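Local atomic coordinates of CalS10 (Micromonospora echinospora, PDB entry 6UK5), a protein that probably transfers a methyl group from S-adenosylmethionine to an amino pentose during the biosynthesis of the antibiotic calicheamicin. Residues V25-Y30 / C63-H68. Residues are numbered along the deposited sequence; the frame is centred on the assembly and turned at random.
Sequences VYEAAY and CGTGAH. With SAM (S-adenosylmethionine), chain D.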
loop_
_atom_site.group_PDB
_atom_site.type_symbol
_atom_site.label_atom_id
_atom_site.label_comp_id
_atom_site.label_asym_id
_atom_site.label_seq_id
_atom_site.Cartn_x
_atom_site.Cartn_y
_atom_site.Cartn_z
ATOM N N VAL A 25 8.620 10.224 3.753
ATOM C CA VAL A 25 7.535 9.333 4.142
ATOM C C VAL A 25 7.711 8.778 5.543
ATOM O O VAL A 25 6.819 8.070 6.034
ATOM C CB VAL A 25 7.386 8.172 3.139
ATOM C CG1 VAL A 25 6.955 8.690 1.777
ATOM C CG2 VAL A 25 8.695 7.394 3.028
ATOM N N TYR A 26 8.827 9.078 6.207
ATOM C CA TYR A 26 9.166 8.385 7.445
ATOM C C TYR A 26 8.147 8.635 8.553
ATOM O O TYR A 26 7.808 7.715 9.306
ATOM C CB TYR A 26 10.569 8.822 7.873
ATOM C CG TYR A 26 10.846 8.737 9.348
ATOM C CD1 TYR A 26 10.807 9.871 10.147
ATOM C CD2 TYR A 26 11.164 7.528 9.943
ATOM C CE1 TYR A 26 11.068 9.801 11.498
ATOM C CE2 TYR A 26 11.423 7.446 11.293
ATOM C CZ TYR A 26 11.378 8.586 12.067
ATOM O OH TYR A 26 11.640 8.506 13.415
ATOM N N GLU A 27 7.630 9.857 8.660
ATOM C CA GLU A 27 6.684 10.153 9.734
ATOM C C GLU A 27 5.289 9.620 9.421
ATOM O O GLU A 27 4.601 9.104 10.309
ATOM C CB GLU A 27 6.636 11.656 10.000
ATOM C CG GLU A 27 8.002 12.308 10.050
ATOM C CD GLU A 27 7.930 13.769 10.435
ATOM O OE1 GLU A 27 7.389 14.071 11.523
ATOM O OE2 GLU A 27 8.405 14.614 9.643
ATOM N N ALA A 28 4.856 9.754 8.165
ATOM C CA ALA A 28 3.540 9.269 7.766
ATOM C C ALA A 28 3.284 7.842 8.233
ATOM O O ALA A 28 2.181 7.519 8.689
ATOM C CB ALA A 28 3.407 9.351 6.243
ATOM N N ALA A 29 4.286 6.971 8.129
ATOM C CA ALA A 29 4.070 5.566 8.453
ATOM C C ALA A 29 3.811 5.367 9.942
ATOM O O ALA A 29 2.812 4.751 10.333
ATOM C CB ALA A 29 5.276 4.738 8.007
ATOM N N TYR A 30 4.700 5.882 10.788
ATOM C CA TYR A 30 4.588 5.617 12.218
ATOM C C TYR A 30 3.407 6.348 12.840
ATOM O O TYR A 30 2.832 5.863 13.823
ATOM C CB TYR A 30 5.903 5.995 12.893
ATOM C CG TYR A 30 7.033 5.094 12.452
ATOM C CD1 TYR A 30 7.132 3.786 12.907
ATOM C CD2 TYR A 30 7.984 5.545 11.545
ATOM C CE1 TYR A 30 8.161 2.959 12.489
ATOM C CE2 TYR A 30 9.015 4.728 11.120
ATOM C CZ TYR A 30 9.099 3.435 11.593
ATOM O OH TYR A 30 10.124 2.619 11.168
ATOM N N CYS A 63 18.093 13.269 16.144
ATOM C CA CYS A 63 16.751 13.839 16.113
ATOM C C CYS A 63 15.987 13.470 14.849
ATOM O O CYS A 63 14.754 13.544 14.844
ATOM C CB CYS A 63 16.822 15.362 16.241
ATOM S SG CYS A 63 17.715 16.193 14.903
ATOM N N GLY A 64 16.681 13.089 13.782
ATOM C CA GLY A 64 15.988 12.731 12.555
ATOM C C GLY A 64 15.253 13.927 11.986
ATOM O O GLY A 64 15.838 14.989 11.750
ATOM N N THR A 65 13.950 13.761 11.761
ATOM C CA THR A 65 13.119 14.838 11.235
ATOM C C THR A 65 12.829 15.924 12.263
ATOM O O THR A 65 12.146 16.897 11.925
ATOM C CB THR A 65 11.799 14.277 10.703
ATOM O OG1 THR A 65 11.095 13.609 11.757
ATOM C CG2 THR A 65 12.061 13.296 9.570
ATOM N N GLY A 66 13.307 15.786 13.497
ATOM C CA GLY A 66 13.032 16.782 14.511
ATOM C C GLY A 66 11.619 16.760 15.046
ATOM O O GLY A 66 11.181 17.739 15.652
ATOM N N ALA A 67 10.887 15.665 14.833
ATOM C CA ALA A 67 9.501 15.601 15.285
ATOM C C ALA A 67 9.404 15.786 16.795
ATOM O O ALA A 67 8.573 16.560 17.286
ATOM C CB ALA A 67 8.881 14.270 14.861
ATOM N N HIS A 68 10.243 15.078 17.554
ATOM C CA HIS A 68 10.300 15.309 18.995
ATOM C C HIS A 68 10.667 16.755 19.296
ATOM O O HIS A 68 10.028 17.414 20.124
ATOM C CB HIS A 68 11.302 14.352 19.649
ATOM C CG HIS A 68 10.761 12.978 19.894
ATOM N ND1 HIS A 68 11.390 11.837 19.444
ATOM C CD2 HIS A 68 9.667 12.559 20.574
ATOM C CE1 HIS A 68 10.694 10.777 19.814
ATOM N NE2 HIS A 68 9.645 11.188 20.503
HETATM N N SAM D . 14.395 11.103 17.314
HETATM C CA SAM D . 14.120 10.550 16.027
HETATM C C SAM D . 12.594 10.329 15.794
HETATM O O SAM D . 11.928 9.786 16.710
HETATM O OXT SAM D . 12.149 10.708 14.692
HETATM C CB SAM D . 14.874 9.224 15.856
HETATM C CG SAM D . 14.984 8.939 14.368
HETATM S SD SAM D . 15.338 7.172 14.247
HETATM C CE SAM D . 14.815 6.845 12.572
HETATM C "C5'" SAM D . 17.156 7.000 14.080
HETATM C "C4'" SAM D . 17.972 8.223 13.643
HETATM O "O4'" SAM D . 19.313 8.085 14.147
HETATM C "C3'" SAM D . 18.089 8.403 12.127
HETATM O "O3'" SAM D . 17.365 9.553 11.697
HETATM C "C2'" SAM D . 19.598 8.584 11.869
HETATM O "O2'" SAM D . 19.864 9.720 11.053
HETATM C "C1'" SAM D . 20.180 8.764 13.271
HETATM N N9 SAM D . 21.520 8.218 13.446
HETATM C C8 SAM D . 21.924 6.918 13.269
HETATM N N7 SAM D . 23.178 6.701 13.579
HETATM C C5 SAM D . 23.634 7.940 13.995
HETATM C C6 SAM D . 24.880 8.382 14.479
HETATM N N6 SAM D . 25.958 7.599 14.581
HETATM N N1 SAM D . 24.989 9.677 14.848
HETATM C C2 SAM D . 23.921 10.471 14.727
HETATM N N3 SAM D . 22.702 10.172 14.274
HETATM C C4 SAM D . 22.623 8.885 13.923
#
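Tyr26 reaches from helix 20-32 past Thr65 to the methionine end of S-adenosylmethionine. A chi1 of 153° sets CG roughly opposite the backbone N, swinging the ring off the helix toward the 63-68 turn, where CD1 lies 3.7 Å from CG2 of Thr65. Thr65 OG1 and the cofactor's OXT both sit at the ring edge, in its plane, and the phenol OH donates a hydrogen bond to OXT (2.6 Å). The cofactor's sulfonium methyl carbon CE lies off the ring plane, 3.7 Å from CE2 of Tyr26. Tyrosine suits this place because its flat ring packs alongside Thr65 while its hydroxyl reaches the carboxylate; a phenylalanine here would probably leave OXT without this donor.

The type II' turn Cys63-Gly66, closed by Gly66 N to Cys63 O, belongs to the glycine-rich loop after the first strand of the Rossmann-like methyltransferase fold, consistent with a GxGxxA pattern through Gly64 and Ala67. Gly64 and Gly66 have positive phi, a backbone shape that favours glycine, and a CB on Gly64 would probably be crowded by the cofactor's CG.

Threonine, with one polar and one methyl branch, serves two neighbours: chi1 of 60° sets OG1, between backbone N and carbonyl carbon, toward Glu27 and the ring edge, and CG2 against Tyr26. Thr65 OG1 sits over the flat face of the Glu27 carboxylate, 3.4 Å from CD, and no hydrogen bond forms. Glu27 OE1 lies 3.7 Å from CB of Ala67, a small residue also touched by Trp37, and forms salt bridges with Arg31 and Arg95. His68 ND1 comes within 3.5 Å of the cofactor's O, its NE2 hydrogen-bonded to Glu40.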